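Local coordinates for protein botulinum neurotoxin type C1 (Clostridium botulinum, PDB 3R4S) that binds gangliosides on nerve cells through its heavy chain, letting the toxin enter so that its zinc-protease light chain can cleave SNARE proteins, at residues A[251-265]-A[274-288]. Sequence-based numbering, arbitrary orientation.
Sequences EYYMVNIDYLNRYMY and NTRRNNNDFNEGYKI. With SLB (N-acetyl-beta-neuraminic acid), chain C.
Arg276 runs its extended side chain along the turn at 259-262, which carries NE to Leu260 O while the flat guanidinium fits between Phe282 and Tyr263. NE donates to Leu260 O at 2.8 Å, the oxygen lying a little out of the guanidinium plane. The backbone N of Arg276 binds Asn261 O almost straight (174°). The CD1 edge of Phe282 stands over the centre of one guanidinium face and Tyr263 CB lies toward the rim of the opposite one, which fixes its rotation; NH2 meets Val255 CG1 at the edge.

Tyr263 is clasped in turn. Its chi1 of 68°, with CG between backbone N and carbonyl carbon, inserts the ring between Asn274 CB, 3.8 Å from the ring centroid, and Glu284 CB on the opposite face. Glu284 then extends so that its carboxylate receives the backbone N of both Arg277 and Asn278, tying down the loop. Gly285, at a positive phi that suits glycine, can bring its CA to 3.4 Å from Tyr263 CD1.

Pairing of Tyr263 with Asn274 belongs to the hairpin of strands 262-267 and 270-275, and Tyr252 pairs with Ile288 in the larger antiparallel sheet of this C-terminal, trefoil-type receptor-binding domain. Where the two pairings part, waters bridge the backbones: one takes the N-H of Met254 and donates to Tyr286 O, another joins Met264 N to Glu284 O and Tyr286 O.

At the far end Tyr265 and Tyr286 lie nearly parallel (17°) but slid apart, centroids 5.0 Å apart. Both border the sialic acid pocket: Tyr286 OH lies 2.6 Å from SLB O4, which also sits over a face of the Tyr265 ring.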
loop_
_atom_site.group_PDB
_atom_site.type_symbol
_atom_site.label_atom_id
_atom_site.label_comp_id
_atom_site.label_asym_id
_atom_site.label_seq_id
_atom_site.Cartn_x
_atom_site.Cartn_y
_atom_site.Cartn_z
ATOM N N GLU A 251 10.837 12.548 6.788
ATOM C CA GLU A 251 10.292 13.418 5.757
ATOM C C GLU A 251 9.271 12.721 4.879
ATOM O O GLU A 251 9.542 11.643 4.355
ATOM C CB GLU A 251 11.417 13.940 4.859
ATOM C CG GLU A 251 12.363 14.914 5.533
ATOM C CD GLU A 251 13.314 15.563 4.535
ATOM O OE1 GLU A 251 13.872 14.850 3.666
ATOM O OE2 GLU A 251 13.494 16.792 4.619
ATOM N N TYR A 252 8.111 13.351 4.693
ATOM C CA TYR A 252 7.120 12.847 3.739
ATOM C C TYR A 252 6.621 13.939 2.814
ATOM O O TYR A 252 6.612 15.123 3.176
ATOM C CB TYR A 252 5.909 12.246 4.460
ATOM C CG TYR A 252 6.191 10.968 5.225
ATOM C CD1 TYR A 252 6.317 9.740 4.564
ATOM C CD2 TYR A 252 6.317 10.985 6.604
ATOM C CE1 TYR A 252 6.570 8.554 5.274
ATOM C CE2 TYR A 252 6.575 9.814 7.320
ATOM C CZ TYR A 252 6.692 8.604 6.653
ATOM O OH TYR A 252 6.950 7.457 7.380
ATOM N N TYR A 253 6.209 13.537 1.616
ATOM C CA TYR A 253 5.321 14.361 0.819
ATOM C C TYR A 253 3.880 14.052 1.234
ATOM O O TYR A 253 3.400 12.914 1.108
ATOM C CB TYR A 253 5.497 14.088 -0.664
ATOM C CG TYR A 253 6.818 14.544 -1.235
ATOM C CD1 TYR A 253 7.149 15.892 -1.263
ATOM C CD2 TYR A 253 7.709 13.632 -1.799
ATOM C CE1 TYR A 253 8.342 16.327 -1.806
ATOM C CE2 TYR A 253 8.908 14.054 -2.351
ATOM C CZ TYR A 253 9.214 15.407 -2.354
ATOM O OH TYR A 253 10.397 15.843 -2.897
ATOM N N MET A 254 3.200 15.072 1.739
ATOM C CA MET A 254 1.838 14.928 2.214
ATOM C C MET A 254 0.905 15.232 1.059
ATOM O O MET A 254 1.031 16.278 0.419
ATOM C CB MET A 254 1.603 15.894 3.373
ATOM C CG MET A 254 0.249 15.772 4.053
ATOM S SD MET A 254 0.185 16.773 5.555
ATOM C CE MET A 254 -1.571 16.660 5.954
ATOM N N VAL A 255 -0.024 14.322 0.784
ATOM C CA VAL A 255 -0.938 14.497 -0.340
ATOM C C VAL A 255 -2.384 14.276 0.076
ATOM O O VAL A 255 -2.683 13.519 1.007
ATOM C CB VAL A 255 -0.614 13.534 -1.496
ATOM C CG1 VAL A 255 0.743 13.861 -2.103
ATOM C CG2 VAL A 255 -0.647 12.086 -1.009
ATOM N N ASN A 256 -3.286 14.956 -0.613
ATOM C CA ASN A 256 -4.698 14.721 -0.420
ATOM C C ASN A 256 -5.148 13.742 -1.483
ATOM O O ASN A 256 -4.841 13.927 -2.664
ATOM C CB ASN A 256 -5.479 16.026 -0.540
ATOM C CG ASN A 256 -6.906 15.877 -0.104
ATOM O OD1 ASN A 256 -7.765 15.489 -0.888
ATOM N ND2 ASN A 256 -7.172 16.167 1.162
ATOM N N ILE A 257 -5.855 12.693 -1.065
ATOM C CA ILE A 257 -6.287 11.637 -1.981
ATOM C C ILE A 257 -7.124 12.184 -3.151
ATOM O O ILE A 257 -7.066 11.664 -4.267
ATOM C CB ILE A 257 -7.044 10.509 -1.234
ATOM C CG1 ILE A 257 -6.119 9.835 -0.214
ATOM C CG2 ILE A 257 -7.599 9.467 -2.220
ATOM C CD1 ILE A 257 -4.762 9.426 -0.777
ATOM N N ASP A 258 -7.889 13.237 -2.897
ATOM C CA ASP A 258 -8.669 13.889 -3.956
ATOM C C ASP A 258 -7.817 14.732 -4.908
ATOM O O ASP A 258 -8.309 15.179 -5.939
ATOM C CB ASP A 258 -9.763 14.773 -3.350
ATOM C CG ASP A 258 -11.040 14.006 -3.058
ATOM O OD1 ASP A 258 -11.100 12.814 -3.419
ATOM O OD2 ASP A 258 -11.979 14.594 -2.479
ATOM N N TYR A 259 -6.549 14.945 -4.566
ATOM C CA TYR A 259 -5.691 15.827 -5.352
ATOM C C TYR A 259 -4.266 15.307 -5.459
ATOM O O TYR A 259 -3.317 16.004 -5.090
ATOM C CB TYR A 259 -5.672 17.227 -4.734
ATOM C CG TYR A 259 -6.981 17.963 -4.907
ATOM C CD1 TYR A 259 -7.240 18.692 -6.063
ATOM C CD2 TYR A 259 -7.957 17.923 -3.922
ATOM C CE1 TYR A 259 -8.441 19.374 -6.236
ATOM C CE2 TYR A 259 -9.166 18.602 -4.082
ATOM C CZ TYR A 259 -9.396 19.328 -5.240
ATOM O OH TYR A 259 -10.591 20.001 -5.418
ATOM N N LEU A 260 -4.122 14.093 -5.979
ATOM C CA LEU A 260 -2.822 13.437 -6.037
ATOM C C LEU A 260 -1.899 14.147 -7.010
ATOM O O LEU A 260 -0.682 14.052 -6.888
ATOM C CB LEU A 260 -2.976 11.960 -6.435
ATOM C CG LEU A 260 -3.715 11.109 -5.391
ATOM C CD1 LEU A 260 -3.882 9.678 -5.866
ATOM C CD2 LEU A 260 -2.973 11.138 -4.075
ATOM N N ASN A 261 -2.479 14.861 -7.973
ATOM C CA ASN A 261 -1.677 15.609 -8.941
ATOM C C ASN A 261 -1.233 16.979 -8.423
ATOM O O ASN A 261 -0.718 17.793 -9.182
ATOM C CB ASN A 261 -2.415 15.756 -10.277
ATOM C CG ASN A 261 -3.608 16.697 -10.187
ATOM O OD1 ASN A 261 -4.073 17.025 -9.098
ATOM N ND2 ASN A 261 -4.118 17.123 -11.342
ATOM N N ARG A 262 -1.425 17.222 -7.126
ATOM C CA ARG A 262 -1.003 18.482 -6.507
ATOM C C ARG A 262 0.094 18.253 -5.476
ATOM O O ARG A 262 0.020 17.321 -4.666
ATOM C CB ARG A 262 -2.168 19.175 -5.809
ATOM C CG ARG A 262 -3.399 19.410 -6.664
ATOM C CD ARG A 262 -3.119 20.348 -7.805
ATOM N NE ARG A 262 -4.225 21.275 -8.008
ATOM C CZ ARG A 262 -5.340 20.980 -8.670
ATOM N NH1 ARG A 262 -5.516 19.766 -9.200
ATOM N NH2 ARG A 262 -6.280 21.903 -8.798
ATOM N N TYR A 263 1.104 19.114 -5.490
ATOM C CA TYR A 263 2.117 19.088 -4.447
ATOM C C TYR A 263 1.928 20.262 -3.495
ATOM O O TYR A 263 1.192 21.214 -3.779
ATOM C CB TYR A 263 3.530 19.090 -5.035
ATOM C CG TYR A 263 3.907 20.382 -5.723
ATOM C CD1 TYR A 263 4.377 21.468 -4.990
ATOM C CD2 TYR A 263 3.796 20.517 -7.107
ATOM C CE1 TYR A 263 4.725 22.656 -5.613
ATOM C CE2 TYR A 263 4.145 21.700 -7.745
ATOM C CZ TYR A 263 4.607 22.768 -6.992
ATOM O OH TYR A 263 4.952 23.947 -7.622
ATOM N N MET A 264 2.604 20.181 -2.356
ATOM C CA MET A 264 2.432 21.146 -1.289
ATOM C C MET A 264 3.420 22.298 -1.452
ATOM O O MET A 264 4.625 22.087 -1.621
ATOM C CB MET A 264 2.618 20.453 0.061
ATOM C CG MET A 264 1.832 21.067 1.171
ATOM S SD MET A 264 1.832 20.080 2.679
ATOM C CE MET A 264 0.178 19.389 2.576
ATOM N N TYR A 265 2.900 23.517 -1.417
ATOM C CA TYR A 265 3.750 24.690 -1.513
ATOM C C TYR A 265 3.350 25.692 -0.433
ATOM O O TYR A 265 2.500 25.397 0.407
ATOM C CB TYR A 265 3.650 25.308 -2.903
ATOM C CG TYR A 265 4.793 26.237 -3.226
ATOM C CD1 TYR A 265 6.112 25.829 -3.051
ATOM C CD2 TYR A 265 4.559 27.513 -3.705
ATOM C CE1 TYR A 265 7.164 26.671 -3.341
ATOM C CE2 TYR A 265 5.601 28.365 -3.995
ATOM C CZ TYR A 265 6.905 27.938 -3.812
ATOM O OH TYR A 265 7.956 28.788 -4.107
ATOM N N ASN A 274 -0.160 23.230 -5.515
ATOM C CA ASN A 274 0.157 23.529 -6.909
ATOM C C ASN A 274 0.167 22.270 -7.762
ATOM O O ASN A 274 0.544 21.195 -7.292
ATOM C CB ASN A 274 1.535 24.198 -7.009
ATOM C CG ASN A 274 1.555 25.613 -6.442
ATOM O OD1 ASN A 274 0.515 26.193 -6.126
ATOM N ND2 ASN A 274 2.751 26.173 -6.316
ATOM N N THR A 275 -0.216 22.411 -9.028
ATOM C CA THR A 275 -0.212 21.297 -9.964
ATOM C C THR A 275 1.206 20.763 -10.233
ATOM O O THR A 275 2.123 21.532 -10.521
ATOM C CB THR A 275 -0.896 21.703 -11.271
ATOM O OG1 THR A 275 -2.256 22.056 -10.988
ATOM C CG2 THR A 275 -0.875 20.562 -12.271
ATOM N N ARG A 276 1.378 19.446 -10.105
ATOM C CA ARG A 276 2.659 18.784 -10.351
ATOM C C ARG A 276 3.101 18.947 -11.798
ATOM O O ARG A 276 2.286 18.886 -12.719
ATOM C CB ARG A 276 2.553 17.280 -10.044
ATOM C CG ARG A 276 2.477 16.944 -8.561
ATOM C CD ARG A 276 2.236 15.432 -8.270
ATOM N NE ARG A 276 1.877 15.302 -6.861
ATOM C CZ ARG A 276 2.749 15.415 -5.864
ATOM N NH1 ARG A 276 4.039 15.600 -6.123
ATOM N NH2 ARG A 276 2.338 15.333 -4.608
ATOM N N ARG A 277 4.397 19.132 -11.996
ATOM C CA ARG A 277 4.944 19.161 -13.344
ATOM C C ARG A 277 5.446 17.767 -13.746
ATOM O O ARG A 277 5.454 17.415 -14.926
ATOM C CB ARG A 277 6.056 20.205 -13.443
ATOM C CG ARG A 277 5.596 21.628 -13.093
ATOM C CD ARG A 277 4.348 22.010 -13.890
ATOM N NE ARG A 277 3.645 23.171 -13.335
ATOM C CZ ARG A 277 2.457 23.602 -13.767
ATOM N NH1 ARG A 277 1.838 22.965 -14.760
ATOM N NH2 ARG A 277 1.881 24.665 -13.208
ATOM N N ASN A 278 5.848 16.980 -12.752
ATOM C CA ASN A 278 6.321 15.622 -12.979
ATOM C C ASN A 278 5.283 14.614 -12.490
ATOM O O ASN A 278 5.325 14.173 -11.344
ATOM C CB ASN A 278 7.646 15.402 -12.251
ATOM C CG ASN A 278 8.622 16.554 -12.453
ATOM O OD1 ASN A 278 9.345 16.944 -11.534
ATOM N ND2 ASN A 278 8.632 17.112 -13.658
ATOM N N ASN A 279 4.353 14.256 -13.364
ATOM C CA ASN A 279 3.257 13.363 -12.999
ATOM C C ASN A 279 3.670 11.936 -12.680
ATOM O O ASN A 279 2.930 11.206 -12.022
ATOM C CB ASN A 279 2.203 13.348 -14.100
ATOM C CG ASN A 279 1.360 14.586 -14.089
ATOM O OD1 ASN A 279 0.796 14.948 -13.052
ATOM N ND2 ASN A 279 1.273 15.263 -15.234
ATOM N N ASN A 280 4.845 11.545 -13.154
ATOM C CA ASN A 280 5.328 10.185 -12.971
ATOM C C ASN A 280 6.136 10.022 -11.691
ATOM O O ASN A 280 6.647 8.942 -11.409
ATOM C CB ASN A 280 6.180 9.762 -14.168
ATOM C CG ASN A 280 5.415 9.826 -15.478
ATOM O OD1 ASN A 280 4.226 9.512 -15.534
ATOM N ND2 ASN A 280 6.101 10.233 -16.540
ATOM N N ASP A 281 6.260 11.097 -10.920
ATOM C CA ASP A 281 6.998 11.025 -9.669
ATOM C C ASP A 281 6.308 11.809 -8.556
ATOM O O ASP A 281 5.393 12.586 -8.801
ATOM C CB ASP A 281 8.413 11.574 -9.849
ATOM C CG ASP A 281 9.190 10.853 -10.933
ATOM O OD1 ASP A 281 9.968 9.942 -10.582
ATOM O OD2 ASP A 281 9.032 11.210 -12.125
ATOM N N PHE A 282 6.752 11.575 -7.328
ATOM C CA PHE A 282 6.443 12.449 -6.210
ATOM C C PHE A 282 7.760 13.098 -5.832
ATOM O O PHE A 282 8.549 12.524 -5.084
ATOM C CB PHE A 282 5.888 11.661 -5.019
ATOM C CG PHE A 282 4.488 11.144 -5.224
ATOM C CD1 PHE A 282 3.407 12.007 -5.194
ATOM C CD2 PHE A 282 4.254 9.795 -5.441
ATOM C CE1 PHE A 282 2.115 11.536 -5.379
ATOM C CE2 PHE A 282 2.972 9.319 -5.623
ATOM C CZ PHE A 282 1.899 10.195 -5.590
ATOM N N ASN A 283 8.022 14.282 -6.367
ATOM C CA ASN A 283 9.311 14.901 -6.135
ATOM C C ASN A 283 9.284 16.421 -6.236
ATOM O O ASN A 283 10.271 17.049 -6.624
ATOM C CB ASN A 283 10.361 14.302 -7.081
ATOM C CG ASN A 283 10.103 14.643 -8.541
ATOM O OD1 ASN A 283 9.194 15.409 -8.871
ATOM N ND2 ASN A 283 10.916 14.072 -9.428
ATOM N N GLU A 284 8.147 17.013 -5.889
ATOM C CA GLU A 284 7.986 18.460 -5.989
ATOM C C GLU A 284 7.459 19.045 -4.688
ATOM O O GLU A 284 6.708 18.398 -3.957
ATOM C CB GLU A 284 7.041 18.816 -7.133
ATOM C CG GLU A 284 7.533 18.372 -8.500
ATOM C CD GLU A 284 6.473 18.524 -9.580
ATOM O OE1 GLU A 284 6.196 19.665 -10.006
ATOM O OE2 GLU A 284 5.914 17.500 -10.006
ATOM N N GLY A 285 7.867 20.271 -4.390
ATOM C CA GLY A 285 7.297 20.987 -3.270
ATOM C C GLY A 285 7.898 20.640 -1.926
ATOM O O GLY A 285 8.928 19.972 -1.836
ATOM N N TYR A 286 7.241 21.100 -0.868
ATOM C CA TYR A 286 7.790 20.965 0.467
ATOM C C TYR A 286 7.385 19.654 1.118
ATOM O O TYR A 286 6.388 19.024 0.742
ATOM C CB TYR A 286 7.373 22.142 1.345
ATOM C CG TYR A 286 7.781 23.491 0.797
ATOM C CD1 TYR A 286 9.074 23.717 0.340
ATOM C CD2 TYR A 286 6.875 24.544 0.752
ATOM C CE1 TYR A 286 9.451 24.960 -0.158
ATOM C CE2 TYR A 286 7.239 25.785 0.258
ATOM C CZ TYR A 286 8.533 25.988 -0.195
ATOM O OH TYR A 286 8.899 27.221 -0.686
ATOM N N LYS A 287 8.183 19.262 2.100
ATOM C CA LYS A 287 7.995 18.026 2.828
ATOM C C LYS A 287 7.534 18.352 4.240
ATOM O O LYS A 287 7.821 19.434 4.756
ATOM C CB LYS A 287 9.331 17.291 2.874
ATOM C CG LYS A 287 9.954 17.127 1.491
ATOM C CD LYS A 287 11.467 17.088 1.564
ATOM C CE LYS A 287 12.082 17.302 0.191
ATOM N NZ LYS A 287 13.510 16.867 0.148
ATOM N N ILE A 288 6.811 17.429 4.862
ATOM C CA ILE A 288 6.506 17.554 6.284
ATOM C C ILE A 288 7.233 16.480 7.069
ATOM O O ILE A 288 7.642 15.451 6.520
ATOM C CB ILE A 288 4.983 17.468 6.585
ATOM C CG1 ILE A 288 4.427 16.098 6.225
ATOM C CG2 ILE A 288 4.210 18.566 5.839
ATOM C CD1 ILE A 288 4.649 15.025 7.275
HETATM C C1 SLB C . 8.552 32.604 -3.190
HETATM C C2 SLB C . 8.691 32.190 -1.749
HETATM C C3 SLB C . 8.028 30.820 -1.557
HETATM C C4 SLB C . 8.025 30.416 -0.086
HETATM C C5 SLB C . 7.304 31.477 0.713
HETATM C C6 SLB C . 7.981 32.834 0.497
HETATM C C7 SLB C . 7.148 33.900 1.192
HETATM C C8 SLB C . 7.897 35.241 1.239
HETATM C C9 SLB C . 7.097 36.307 1.981
HETATM C C10 SLB C . 6.588 31.057 3.023
HETATM C C11 SLB C . 7.064 30.716 4.402
HETATM N N5 SLB C . 7.555 31.149 2.110
HETATM O O1A SLB C . 7.452 33.029 -3.615
HETATM O O1B SLB C . 9.560 32.481 -3.921
HETATM O O2 SLB C . 10.090 32.084 -1.471
HETATM O O4 SLB C . 7.350 29.166 0.091
HETATM O O6 SLB C . 8.114 33.190 -0.894
HETATM O O7 SLB C . 5.922 34.014 0.443
HETATM O O8 SLB C . 9.176 35.080 1.872
HETATM O O9 SLB C . 6.160 36.883 1.064
HETATM O O10 SLB C . 5.401 31.231 2.764
HETATM O O HOH W 1 10.630 18.480 -3.384
HETATM O O HOH W 2 4.310 17.834 1.871
HETATM O O HOH W 3 2.977 16.622 -1.782
HETATM O O HOH W 4 4.956 18.572 -1.734
#